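Local coordinates for protein 6-phosphogluconate dehydratase (Shewanella oneidensis, PDB 2GP4) that probably dehydrates 6-phosphogluconate to 2-keto-3-deoxy-6-phosphogluconate in the Entner-Doudoroff pathway, captured here in an apo form without its iron-sulfur cluster, at residues 442-447 and 571-575; 453-457 and 536-540; 488-494 and 522-528; 504-510 and 528-533. All coordinates share one frame; numbering follows the deposited sequence.

Contact 1 (442-447 and 571-575); sequences LLKGNL and GELSL
Asn446 grips the backbone of Leu575 with both ends of its amide. From CB the chain turns so that CG stands between the backbone N and the carbonyl carbon (chi1 66°), which brings the amide against the neighbouring strand. OD1 accepts from Leu575 N at 2.8 Å, in the plane of the amide and on a lone pair, and also lies 3.2 Å from Ser574 CA. ND2 donates to Leu575 O at 2.8 Å, that oxygen sitting 17° out of the amide plane. Upstream, main chain takes over: Lys444 N bonds to Gly571 O (2.8 Å) and Leu573 N to Lys444 O (2.7 Å), a single bridge between strands running roughly parallel. Among the side chains, Leu447 and Leu575 cross at about a right angle, Leu447 CG being 3.7 Å from Leu575 CB, while Leu443 CB meets Leu573 CB. Ser574 OG donates to Glu572 OE2, which is also salt-bridged to Arg565. Strands 440-445 and 572-575 are the outermost two of the eight-stranded sheet, so their single bridge is consistent with a barrel-like closure. The asparagine amide thus extends the backbone pairing past the end of strand 440-445, and its two bonds fix its rotation.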
loop_
_atom_site.group_PDB
_atom_site.type_symbol
_atom_site.label_atom_id
_atom_site.label_comp_id
_atom_site.label_asym_id
_atom_site.label_seq_id
_atom_site.Cartn_x
_atom_site.Cartn_y
_atom_site.Cartn_z
ATOM N N LEU A 442 4.727 -8.726 12.460
ATOM C CA LEU A 442 4.685 -10.070 11.904
ATOM C C LEU A 442 4.264 -11.078 12.971
ATOM O O LEU A 442 4.710 -11.004 14.117
ATOM C CB LEU A 442 6.063 -10.437 11.336
ATOM C CG LEU A 442 6.364 -11.870 10.893
ATOM C CD1 LEU A 442 5.527 -12.305 9.684
ATOM C CD2 LEU A 442 7.837 -11.980 10.596
ATOM N N LEU A 443 3.404 -12.015 12.596
ATOM C CA LEU A 443 3.060 -13.127 13.479
ATOM C C LEU A 443 3.544 -14.440 12.866
ATOM O O LEU A 443 3.306 -14.699 11.682
ATOM C CB LEU A 443 1.554 -13.163 13.771
ATOM C CG LEU A 443 0.926 -11.916 14.420
ATOM C CD1 LEU A 443 -0.588 -11.946 14.311
ATOM C CD2 LEU A 443 1.353 -11.717 15.881
ATOM N N LYS A 444 4.238 -15.245 13.668
ATOM C CA LYS A 444 4.758 -16.541 13.235
ATOM C C LYS A 444 4.247 -17.652 14.147
ATOM O O LYS A 444 3.967 -17.415 15.321
ATOM C CB LYS A 444 6.292 -16.568 13.289
ATOM C CG LYS A 444 7.015 -15.576 12.404
ATOM C CD LYS A 444 8.394 -16.112 11.980
ATOM C CE LYS A 444 9.415 -16.151 13.129
ATOM N NZ LYS A 444 10.158 -14.870 13.297
ATOM N N GLY A 445 4.155 -18.866 13.603
ATOM C CA GLY A 445 3.900 -20.067 14.395
ATOM C C GLY A 445 3.582 -21.279 13.539
ATOM O O GLY A 445 3.831 -21.280 12.326
ATOM N N ASN A 446 3.017 -22.308 14.169
ATOM C CA ASN A 446 2.628 -23.525 13.451
ATOM C C ASN A 446 1.542 -23.262 12.397
ATOM O O ASN A 446 1.434 -24.001 11.413
ATOM C CB ASN A 446 2.210 -24.648 14.428
ATOM C CG ASN A 446 0.930 -24.317 15.211
ATOM O OD1 ASN A 446 0.546 -23.150 15.355
ATOM N ND2 ASN A 446 0.270 -25.359 15.723
ATOM N N LEU A 447 0.754 -22.206 12.608
ATOM C CA LEU A 447 -0.275 -21.788 11.647
ATOM C C LEU A 447 0.306 -21.118 10.396
ATOM O O LEU A 447 -0.348 -21.071 9.345
ATOM C CB LEU A 447 -1.299 -20.865 12.315
ATOM C CG LEU A 447 -2.357 -21.533 13.208
ATOM C CD1 LEU A 447 -2.953 -20.551 14.192
ATOM C CD2 LEU A 447 -3.456 -22.165 12.369
ATOM N N GLY A 571 4.791 -12.002 18.998
ATOM C CA GLY A 571 4.745 -12.251 17.563
ATOM C C GLY A 571 4.371 -13.692 17.282
ATOM O O GLY A 571 4.704 -14.244 16.234
ATOM N N GLU A 572 3.678 -14.302 18.235
ATOM C CA GLU A 572 3.301 -15.701 18.143
ATOM C C GLU A 572 1.865 -15.855 17.639
ATOM O O GLU A 572 0.962 -15.138 18.075
ATOM C CB GLU A 572 3.476 -16.395 19.501
ATOM C CG GLU A 572 3.525 -17.930 19.434
ATOM C CD GLU A 572 3.389 -18.615 20.805
ATOM O OE1 GLU A 572 3.328 -17.914 21.843
ATOM O OE2 GLU A 572 3.340 -19.866 20.840
ATOM N N LEU A 573 1.684 -16.789 16.708
ATOM C CA LEU A 573 0.372 -17.229 16.255
ATOM C C LEU A 573 0.367 -18.762 16.242
ATOM O O LEU A 573 0.958 -19.381 15.354
ATOM C CB LEU A 573 0.079 -16.668 14.863
ATOM C CG LEU A 573 -1.278 -16.948 14.223
ATOM C CD1 LEU A 573 -2.384 -16.173 14.927
ATOM C CD2 LEU A 573 -1.216 -16.569 12.769
ATOM N N SER A 574 -0.291 -19.362 17.232
ATOM C CA SER A 574 -0.255 -20.807 17.410
ATOM C C SER A 574 -1.630 -21.450 17.510
ATOM O O SER A 574 -2.490 -20.971 18.245
ATOM C CB SER A 574 0.549 -21.172 18.664
ATOM O OG SER A 574 1.885 -20.702 18.581
ATOM N N LEU A 575 -1.817 -22.545 16.775
ATOM C CA LEU A 575 -2.932 -23.452 17.001
ATOM C C LEU A 575 -2.490 -24.485 18.040
ATOM O O LEU A 575 -1.539 -25.239 17.821
ATOM C CB LEU A 575 -3.361 -24.130 15.697
ATOM C CG LEU A 575 -4.567 -25.082 15.721
ATOM C CD1 LEU A 575 -5.859 -24.353 16.092
ATOM C CD2 LEU A 575 -4.717 -25.813 14.387
HETATM O O HOH W 1 6.725 -13.027 15.104
HETATM O O HOH W 2 3.128 -22.390 16.839
#

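Contact 2 (453-457 and 536-540); sequences KVSAV and SGKVP
Lys453 and Ser536 meet end to end at one side of this contact, the amino group of the lysine donating to the serine hydroxyl (NZ to OG, 2.8 Å). The lysine chain is not stretched out. It bends at each of chi2, chi3 and chi4, so that it curls round OG and carries CE to within 3.8 Å of the same oxygen before NZ closes on it.

At the other side, Ala456 and Val457 are directed mainly at backbone. Ala456 CB rests on Gly537 O at 3.4 Å, and Val457 CG2 approaches that same oxygen. With CG1 of Val457 anti to its N (chi1 -179°), both methyls lie 3.7 Å from Lys538 O; CG2 is the one that also reaches Gly537 O, and CG1 comes within 4.2 Å of Pro540 CD. Lys538 lends its main chain, its CA lying 3.2 Å from Ala456 O in a CH...O contact, while its long extended side chain leads off to a salt bridge with Asp519.

Two waters fill the middle. One links Lys453 O, Ala456 N and Gly537 O; the other joins Lys453 O to Val539 O, the latter bond being 3.2 Å long. Lys453 O therefore receives two water bonds.

Val457 N bonds back to Val454 O, closing a type I beta turn. A turn at the end of strand 448-453 is thus laid against the loop that leads into strand 541-546, its neighbour in the mixed sheet of the C-terminal region.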
loop_
_atom_site.group_PDB
_atom_site.type_symbol
_atom_site.label_atom_id
_atom_site.label_comp_id
_atom_site.label_asym_id
_atom_site.label_seq_id
_atom_site.Cartn_x
_atom_site.Cartn_y
_atom_site.Cartn_z
ATOM N N LYS A 453 -2.144 -5.228 12.573
ATOM C CA LYS A 453 -2.065 -3.837 12.999
ATOM C C LYS A 453 -2.525 -3.687 14.442
ATOM O O LYS A 453 -3.684 -3.971 14.774
ATOM C CB LYS A 453 -2.877 -2.911 12.090
ATOM C CG LYS A 453 -2.168 -2.519 10.791
ATOM C CD LYS A 453 -0.799 -1.858 10.994
ATOM C CE LYS A 453 -0.900 -0.502 11.681
ATOM N NZ LYS A 453 -1.774 0.461 10.955
ATOM N N VAL A 454 -1.607 -3.240 15.293
ATOM C CA VAL A 454 -1.877 -3.100 16.720
ATOM C C VAL A 454 -2.033 -1.636 17.134
ATOM O O VAL A 454 -2.226 -1.338 18.312
ATOM C CB VAL A 454 -0.793 -3.802 17.590
ATOM C CG1 VAL A 454 -0.843 -5.306 17.383
ATOM C CG2 VAL A 454 0.609 -3.268 17.285
ATOM N N SER A 455 -1.954 -0.741 16.152
ATOM C CA SER A 455 -2.012 0.705 16.362
ATOM C C SER A 455 -3.228 1.202 17.143
ATOM O O SER A 455 -3.109 2.127 17.952
ATOM C CB SER A 455 -1.962 1.421 15.019
ATOM O OG SER A 455 -0.656 1.371 14.491
ATOM N N ALA A 456 -4.388 0.606 16.878
ATOM C CA ALA A 456 -5.629 0.987 17.558
ATOM C C ALA A 456 -6.077 -0.095 18.544
ATOM O O ALA A 456 -7.216 -0.090 19.021
ATOM C CB ALA A 456 -6.732 1.288 16.534
ATOM N N VAL A 457 -5.171 -1.023 18.844
ATOM C CA VAL A 457 -5.458 -2.111 19.773
ATOM C C VAL A 457 -4.823 -1.802 21.122
ATOM O O VAL A 457 -3.604 -1.647 21.225
ATOM C CB VAL A 457 -4.954 -3.479 19.244
ATOM C CG1 VAL A 457 -5.289 -4.599 20.225
ATOM C CG2 VAL A 457 -5.555 -3.780 17.877
ATOM N N SER A 536 -7.180 0.093 10.437
ATOM C CA SER A 536 -6.780 -0.424 11.747
ATOM C C SER A 536 -7.961 -0.465 12.727
ATOM O O SER A 536 -8.556 0.569 13.047
ATOM C CB SER A 536 -5.662 0.444 12.338
ATOM O OG SER A 536 -4.573 0.596 11.439
ATOM N N GLY A 537 -8.289 -1.658 13.210
ATOM C CA GLY A 537 -9.344 -1.811 14.197
ATOM C C GLY A 537 -8.822 -1.938 15.620
ATOM O O GLY A 537 -7.608 -1.969 15.853
ATOM N N LYS A 538 -9.756 -2.008 16.568
ATOM C CA LYS A 538 -9.436 -2.153 17.987
ATOM C C LYS A 538 -9.371 -3.627 18.403
ATOM O O LYS A 538 -8.893 -3.964 19.488
ATOM C CB LYS A 538 -10.455 -1.393 18.844
ATOM C CG LYS A 538 -11.886 -1.940 18.774
ATOM C CD LYS A 538 -12.866 -1.007 19.471
ATOM C CE LYS A 538 -14.298 -1.316 19.084
ATOM N NZ LYS A 538 -15.266 -0.541 19.914
ATOM N N VAL A 539 -9.860 -4.501 17.531
ATOM C CA VAL A 539 -9.828 -5.933 17.787
ATOM C C VAL A 539 -8.583 -6.519 17.130
ATOM O O VAL A 539 -8.312 -6.231 15.961
ATOM C CB VAL A 539 -11.114 -6.614 17.271
ATOM C CG1 VAL A 539 -10.973 -8.136 17.255
ATOM C CG2 VAL A 539 -12.306 -6.190 18.122
ATOM N N PRO A 540 -7.809 -7.329 17.880
ATOM C CA PRO A 540 -6.622 -7.940 17.282
ATOM C C PRO A 540 -7.024 -8.813 16.101
ATOM O O PRO A 540 -7.889 -9.688 16.238
ATOM C CB PRO A 540 -6.054 -8.806 18.419
ATOM C CG PRO A 540 -7.209 -9.015 19.354
ATOM C CD PRO A 540 -7.981 -7.741 19.288
HETATM O O HOH W 3 -5.114 -1.466 14.986
HETATM O O HOH W 4 -5.599 -5.747 14.411
#

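Contact 3 (488-494 and 522-528); sequences RDCVVVV and FKVALMT
Val492 and Leu526 sit in the middle of a parallel strand pair, 490-494 beside 524-528, held first by backbone hydrogen bonds. Cys490 N, Val492 N and Val494 N donate to the carbonyls of Lys523, Ala525 and Met527, and in return Ala525 N and Met527 N donate to those of Cys490 and Val492. The shortest are Val492 N to Ala525 O and Val494 N to Met527 O, both 2.9 Å; the two at the Cys490 end are longer.

Side chains add a polar bond at each end. Asp489 OD1 accepts from Lys523 N at 2.9 Å, a nearly straight bond (174°) that arrives from well above the carboxylate plane. Thr528, with OG1 anti to its N (chi1 -172°), donates to Val494 O at 2.7 Å.

Apolar packing occupies both faces. On one, Val491 CG1 touches Met527 CE (3.9 Å) and its CG2 faces Ala525 CB, with Ile564 of strand 563-567 packed against Val491 and Met527. On the other, Val492 and Leu526 run alongside each other in the same direction, Val492 CB 3.9 Å from Leu526 CD1; Leu514 of helix 511-519 covers them. This helix joins the two strands in a beta-alpha-beta crossover.

One aromatic contact completes the set: the Arg488 backbone sits over one face of the Phe522 ring, its N 3.6 Å above the centre, while Asp489 OD1 sits at the ring's edge.

Polar groups are thus spent along the strands and at their ends, while one hydrophobic face packs on strand 563-567 of the same sheet and the other on helix 511-519.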
loop_
_atom_site.group_PDB
_atom_site.type_symbol
_atom_site.label_atom_id
_atom_site.label_comp_id
_atom_site.label_asym_id
_atom_site.label_seq_id
_atom_site.Cartn_x
_atom_site.Cartn_y
_atom_site.Cartn_z
ATOM N N ARG A 488 -18.878 -15.038 23.971
ATOM C CA ARG A 488 -17.841 -15.619 24.827
ATOM C C ARG A 488 -16.469 -15.319 24.231
ATOM O O ARG A 488 -16.373 -14.855 23.094
ATOM C CB ARG A 488 -18.037 -17.133 25.015
ATOM C CG ARG A 488 -18.538 -17.909 23.799
ATOM C CD ARG A 488 -17.413 -18.294 22.866
ATOM N NE ARG A 488 -17.887 -19.037 21.700
ATOM C CZ ARG A 488 -17.810 -20.358 21.561
ATOM N NH1 ARG A 488 -17.282 -21.112 22.519
ATOM N NH2 ARG A 488 -18.265 -20.928 20.453
ATOM N N ASP A 489 -15.413 -15.560 25.001
ATOM C CA ASP A 489 -14.057 -15.467 24.474
ATOM C C ASP A 489 -13.920 -16.451 23.314
ATOM O O ASP A 489 -14.278 -17.625 23.449
ATOM C CB ASP A 489 -13.025 -15.789 25.558
ATOM C CG ASP A 489 -13.074 -14.824 26.736
ATOM O OD1 ASP A 489 -13.898 -13.886 26.738
ATOM O OD2 ASP A 489 -12.280 -15.017 27.674
ATOM N N CYS A 490 -13.423 -15.969 22.176
ATOM C CA CYS A 490 -13.254 -16.810 20.989
ATOM C C CYS A 490 -12.329 -16.160 19.962
ATOM O O CYS A 490 -12.173 -14.940 19.936
ATOM C CB CYS A 490 -14.611 -17.118 20.339
ATOM S SG CYS A 490 -15.574 -15.646 19.919
ATOM N N VAL A 491 -11.709 -16.982 19.125
ATOM C CA VAL A 491 -11.023 -16.479 17.946
ATOM C C VAL A 491 -11.862 -16.864 16.730
ATOM O O VAL A 491 -12.019 -18.045 16.429
ATOM C CB VAL A 491 -9.571 -17.021 17.839
ATOM C CG1 VAL A 491 -8.895 -16.532 16.556
ATOM C CG2 VAL A 491 -8.753 -16.609 19.057
ATOM N N VAL A 492 -12.433 -15.866 16.061
ATOM C CA VAL A 492 -13.221 -16.096 14.845
ATOM C C VAL A 492 -12.293 -16.316 13.638
ATOM O O VAL A 492 -11.562 -15.407 13.217
ATOM C CB VAL A 492 -14.205 -14.935 14.572
ATOM C CG1 VAL A 492 -14.982 -15.168 13.275
ATOM C CG2 VAL A 492 -15.167 -14.757 15.743
ATOM N N VAL A 493 -12.321 -17.536 13.107
ATOM C CA VAL A 493 -11.493 -17.931 11.975
ATOM C C VAL A 493 -12.323 -17.877 10.703
ATOM O O VAL A 493 -13.341 -18.564 10.580
ATOM C CB VAL A 493 -10.934 -19.369 12.156
ATOM C CG1 VAL A 493 -10.210 -19.852 10.886
ATOM C CG2 VAL A 493 -10.021 -19.449 13.385
ATOM N N VAL A 494 -11.878 -17.052 9.759
ATOM C CA VAL A 494 -12.537 -16.912 8.472
ATOM C C VAL A 494 -11.596 -17.411 7.378
ATOM O O VAL A 494 -10.592 -16.771 7.062
ATOM C CB VAL A 494 -12.945 -15.451 8.198
ATOM C CG1 VAL A 494 -13.813 -15.370 6.952
ATOM C CG2 VAL A 494 -13.677 -14.848 9.408
ATOM N N PHE A 522 -15.787 -9.379 26.317
ATOM C CA PHE A 522 -15.231 -10.651 25.861
ATOM C C PHE A 522 -13.854 -10.465 25.230
ATOM O O PHE A 522 -13.530 -9.383 24.729
ATOM C CB PHE A 522 -16.177 -11.352 24.885
ATOM C CG PHE A 522 -17.516 -11.681 25.475
ATOM C CD1 PHE A 522 -17.626 -12.588 26.528
ATOM C CD2 PHE A 522 -18.669 -11.082 24.984
ATOM C CE1 PHE A 522 -18.863 -12.894 27.084
ATOM C CE2 PHE A 522 -19.912 -11.377 25.528
ATOM C CZ PHE A 522 -20.011 -12.285 26.584
ATOM N N LYS A 523 -13.045 -11.519 25.272
ATOM C CA LYS A 523 -11.709 -11.490 24.684
ATOM C C LYS A 523 -11.765 -12.155 23.319
ATOM O O LYS A 523 -11.911 -13.370 23.210
ATOM C CB LYS A 523 -10.686 -12.172 25.604
ATOM C CG LYS A 523 -10.552 -11.515 26.980
ATOM C CD LYS A 523 -9.298 -11.969 27.722
ATOM C CE LYS A 523 -8.070 -11.090 27.395
ATOM N NZ LYS A 523 -7.564 -11.211 25.984
ATOM N N VAL A 524 -11.670 -11.348 22.273
ATOM C CA VAL A 524 -11.921 -11.834 20.921
ATOM C C VAL A 524 -10.829 -11.433 19.940
ATOM O O VAL A 524 -10.194 -10.393 20.100
ATOM C CB VAL A 524 -13.300 -11.361 20.388
ATOM C CG1 VAL A 524 -14.417 -12.036 21.152
ATOM C CG2 VAL A 524 -13.431 -9.836 20.457
ATOM N N ALA A 525 -10.625 -12.265 18.923
ATOM C CA ALA A 525 -9.668 -11.970 17.860
ATOM C C ALA A 525 -10.125 -12.535 16.528
ATOM O O ALA A 525 -10.949 -13.452 16.479
ATOM C CB ALA A 525 -8.291 -12.494 18.212
ATOM N N LEU A 526 -9.597 -11.954 15.453
ATOM C CA LEU A 526 -9.847 -12.407 14.097
ATOM C C LEU A 526 -8.621 -13.093 13.536
ATOM O O LEU A 526 -7.500 -12.659 13.772
ATOM C CB LEU A 526 -10.178 -11.232 13.180
ATOM C CG LEU A 526 -11.610 -10.757 12.946
ATOM C CD1 LEU A 526 -12.568 -11.931 12.750
ATOM C CD2 LEU A 526 -12.058 -9.857 14.063
HETATM N N MSE A 527 -8.850 -14.160 12.780
HETATM C CA MSE A 527 -7.803 -14.785 11.997
HETATM C C MSE A 527 -8.356 -15.137 10.624
HETATM O O MSE A 527 -9.339 -15.865 10.511
HETATM C CB MSE A 527 -7.258 -16.027 12.699
HETATM C CG MSE A 527 -5.952 -16.534 12.099
HETATM SE SE MSE A 527 -5.380 -18.195 12.934
HETATM C CE MSE A 527 -5.584 -17.604 14.768
ATOM N N THR A 528 -7.730 -14.599 9.581
ATOM C CA THR A 528 -8.162 -14.886 8.217
ATOM C C THR A 528 -6.988 -14.990 7.250
ATOM O O THR A 528 -5.938 -14.372 7.456
ATOM C CB THR A 528 -9.223 -13.856 7.706
ATOM O OG1 THR A 528 -9.741 -14.280 6.439
ATOM C CG2 THR A 528 -8.631 -12.446 7.581
#

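Contact 4 (504-510 and 528-533); sequences MPELHKL and TDGRMS
Arg531 lies across Met504 and Glu506 just after an ST turn, in which Thr528 OG1 accepts from Gly530 N (3.0 Å) where strand 524-528 gives way to loop. The buried part centres on the guanidinium. Met504 CE stands over one of its faces, 3.4 Å from Arg531 NE, and Glu506 CG covers the opposite face. Arg531 leaves its backbone with CG between N and the carbonyl carbon (chi1 57°) and then runs straight, which carries its end to Met504 O; NE (2.9 Å) and NH2 (3.1 Å) both donate to that one oxygen, side-on. NH1 instead turns to Asn322. The Glu506 carboxylate, though near, is almost perpendicular to the guanidinium, and no N-H points at its OE2; the opposite charges probably attract, and OE2 takes a weak bond from Asn322. Leu507 N bonds to Arg531 O (2.9 Å), and Leu507 CG packs on the same oxygen. Leu510 and Met532 cross at about a right angle, with Leu510 CD2 4.1 Å from Met532 SE.

The solvent side is sparser. Exposed His508 and partly exposed Ser533 share just a van der Waals touch: Ser533 CB meets the edge of the imidazole, near its plane, 3.5 Å from His508 CE1.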
loop_
_atom_site.group_PDB
_atom_site.type_symbol
_atom_site.label_atom_id
_atom_site.label_comp_id
_atom_site.label_asym_id
_atom_site.label_seq_id
_atom_site.Cartn_x
_atom_site.Cartn_y
_atom_site.Cartn_z
HETATM N N MSE A 504 -9.270 -12.696 -2.896
HETATM C CA MSE A 504 -9.039 -11.902 -1.683
HETATM C C MSE A 504 -9.862 -10.602 -1.604
HETATM O O MSE A 504 -9.305 -9.509 -1.664
HETATM C CB MSE A 504 -7.533 -11.630 -1.512
HETATM C CG MSE A 504 -7.066 -11.380 -0.083
HETATM SE SE MSE A 504 -5.206 -10.751 -0.037
HETATM C CE MSE A 504 -5.405 -9.297 -1.319
ATOM N N PRO A 505 -11.197 -10.712 -1.471
ATOM C CA PRO A 505 -11.970 -9.482 -1.322
ATOM C C PRO A 505 -11.802 -8.874 0.076
ATOM O O PRO A 505 -11.618 -9.607 1.047
ATOM C CB PRO A 505 -13.414 -9.957 -1.517
ATOM C CG PRO A 505 -13.406 -11.376 -1.058
ATOM C CD PRO A 505 -12.058 -11.911 -1.443
ATOM N N GLU A 506 -11.851 -7.549 0.164
ATOM C CA GLU A 506 -11.873 -6.847 1.450
ATOM C C GLU A 506 -13.128 -7.248 2.194
ATOM O O GLU A 506 -14.230 -7.166 1.653
ATOM C CB GLU A 506 -11.868 -5.328 1.247
ATOM C CG GLU A 506 -10.525 -4.755 0.797
ATOM C CD GLU A 506 -10.572 -3.258 0.590
ATOM O OE1 GLU A 506 -11.625 -2.647 0.890
ATOM O OE2 GLU A 506 -9.560 -2.690 0.123
ATOM N N LEU A 507 -12.957 -7.714 3.423
ATOM C CA LEU A 507 -14.082 -8.209 4.199
ATOM C C LEU A 507 -14.529 -7.146 5.195
ATOM O O LEU A 507 -13.869 -6.911 6.191
ATOM C CB LEU A 507 -13.717 -9.522 4.896
ATOM C CG LEU A 507 -13.167 -10.653 4.016
ATOM C CD1 LEU A 507 -12.443 -11.675 4.872
ATOM C CD2 LEU A 507 -14.264 -11.310 3.173
ATOM N N HIS A 508 -15.656 -6.502 4.904
ATOM C CA HIS A 508 -16.118 -5.357 5.685
ATOM C C HIS A 508 -17.104 -5.725 6.789
ATOM O O HIS A 508 -17.397 -4.900 7.645
ATOM C CB HIS A 508 -16.723 -4.289 4.766
ATOM C CG HIS A 508 -15.763 -3.757 3.748
ATOM N ND1 HIS A 508 -14.724 -2.912 4.076
ATOM C CD2 HIS A 508 -15.677 -3.960 2.411
ATOM C CE1 HIS A 508 -14.044 -2.612 2.983
ATOM N NE2 HIS A 508 -14.600 -3.234 1.959
ATOM N N LYS A 509 -17.601 -6.959 6.771
ATOM C CA LYS A 509 -18.645 -7.386 7.707
ATOM C C LYS A 509 -18.120 -8.009 9.008
ATOM O O LYS A 509 -18.905 -8.481 9.832
ATOM C CB LYS A 509 -19.614 -8.351 7.009
ATOM C CG LYS A 509 -20.504 -7.684 5.960
ATOM C CD LYS A 509 -21.208 -8.699 5.065
ATOM C CE LYS A 509 -22.454 -9.266 5.720
ATOM N NZ LYS A 509 -23.339 -9.912 4.705
ATOM N N LEU A 510 -16.800 -7.989 9.193
ATOM C CA LEU A 510 -16.150 -8.706 10.296
ATOM C C LEU A 510 -15.897 -7.864 11.544
ATOM O O LEU A 510 -16.284 -8.253 12.653
ATOM C CB LEU A 510 -14.837 -9.333 9.815
ATOM C CG LEU A 510 -14.800 -10.822 9.453
ATOM C CD1 LEU A 510 -16.151 -11.366 8.999
ATOM C CD2 LEU A 510 -13.719 -11.103 8.410
ATOM N N THR A 528 -7.730 -14.599 9.581
ATOM C CA THR A 528 -8.162 -14.886 8.217
ATOM C C THR A 528 -6.988 -14.990 7.250
ATOM O O THR A 528 -5.938 -14.372 7.456
ATOM C CB THR A 528 -9.223 -13.856 7.706
ATOM O OG1 THR A 528 -9.741 -14.280 6.439
ATOM C CG2 THR A 528 -8.631 -12.446 7.581
ATOM N N ASP A 529 -7.169 -15.795 6.208
ATOM C CA ASP A 529 -6.202 -15.856 5.111
ATOM C C ASP A 529 -6.459 -14.729 4.121
ATOM O O ASP A 529 -5.719 -14.552 3.146
ATOM C CB ASP A 529 -6.209 -17.228 4.421
ATOM C CG ASP A 529 -7.609 -17.746 4.116
ATOM O OD1 ASP A 529 -8.590 -16.967 4.152
ATOM O OD2 ASP A 529 -7.720 -18.960 3.822
ATOM N N GLY A 530 -7.510 -13.960 4.399
ATOM C CA GLY A 530 -7.856 -12.786 3.621
ATOM C C GLY A 530 -7.483 -11.487 4.309
ATOM O O GLY A 530 -6.466 -11.406 4.996
ATOM N N ARG A 531 -8.329 -10.478 4.126
ATOM C CA ARG A 531 -8.061 -9.115 4.568
ATOM C C ARG A 531 -9.373 -8.391 4.849
ATOM O O ARG A 531 -10.430 -8.820 4.391
ATOM C CB ARG A 531 -7.276 -8.361 3.483
ATOM C CG ARG A 531 -7.974 -8.319 2.117
ATOM C CD ARG A 531 -7.297 -7.374 1.156
ATOM N NE ARG A 531 -7.925 -7.389 -0.168
ATOM C CZ ARG A 531 -7.642 -6.535 -1.156
ATOM N NH1 ARG A 531 -6.731 -5.582 -0.986
ATOM N NH2 ARG A 531 -8.269 -6.634 -2.323
HETATM N N MSE A 532 -9.302 -7.296 5.596
HETATM C CA MSE A 532 -10.455 -6.419 5.785
HETATM C C MSE A 532 -10.314 -5.181 4.899
HETATM O O MSE A 532 -9.622 -5.222 3.882
HETATM C CB MSE A 532 -10.601 -6.029 7.257
HETATM C CG MSE A 532 -11.418 -7.009 8.065
HETATM SE SE MSE A 532 -10.431 -8.627 8.486
HETATM C CE MSE A 532 -10.273 -8.350 10.411
ATOM N N SER A 533 -10.963 -4.087 5.290
ATOM C CA SER A 533 -10.862 -2.800 4.585
ATOM C C SER A 533 -9.425 -2.302 4.378
ATOM O O SER A 533 -9.179 -1.429 3.543
ATOM C CB SER A 533 -11.653 -1.732 5.343
ATOM O OG SER A 533 -11.195 -1.613 6.681
HETATM O O HOH W 5 -10.172 -11.449 1.648
#

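All four contacts belong to the C-terminal family region and gather round its mixed sheet. Contact 1 bridges the outermost strands, and its centre lies about 15 Å from that of contact 3 inside the same sheet; they meet where Leu573 CD1 touches Met527 CE (3.5 Å) and Leu447 CD1 touches Met527 SE (3.6 Å). Contact 2 passes into strand 541-546 beside contact 3, where Pro540 O and Leu526 N, 2.9 Å apart, probably hydrogen-bond. Contacts 3 and 4 share Thr528, and Leu526 CG packs on Met532 CE at 3.7 Å. Contacts 1 and 4 do not touch, their nearest atoms being about 7 Å apart. The structure holds no iron-sulfur cluster against which to place them.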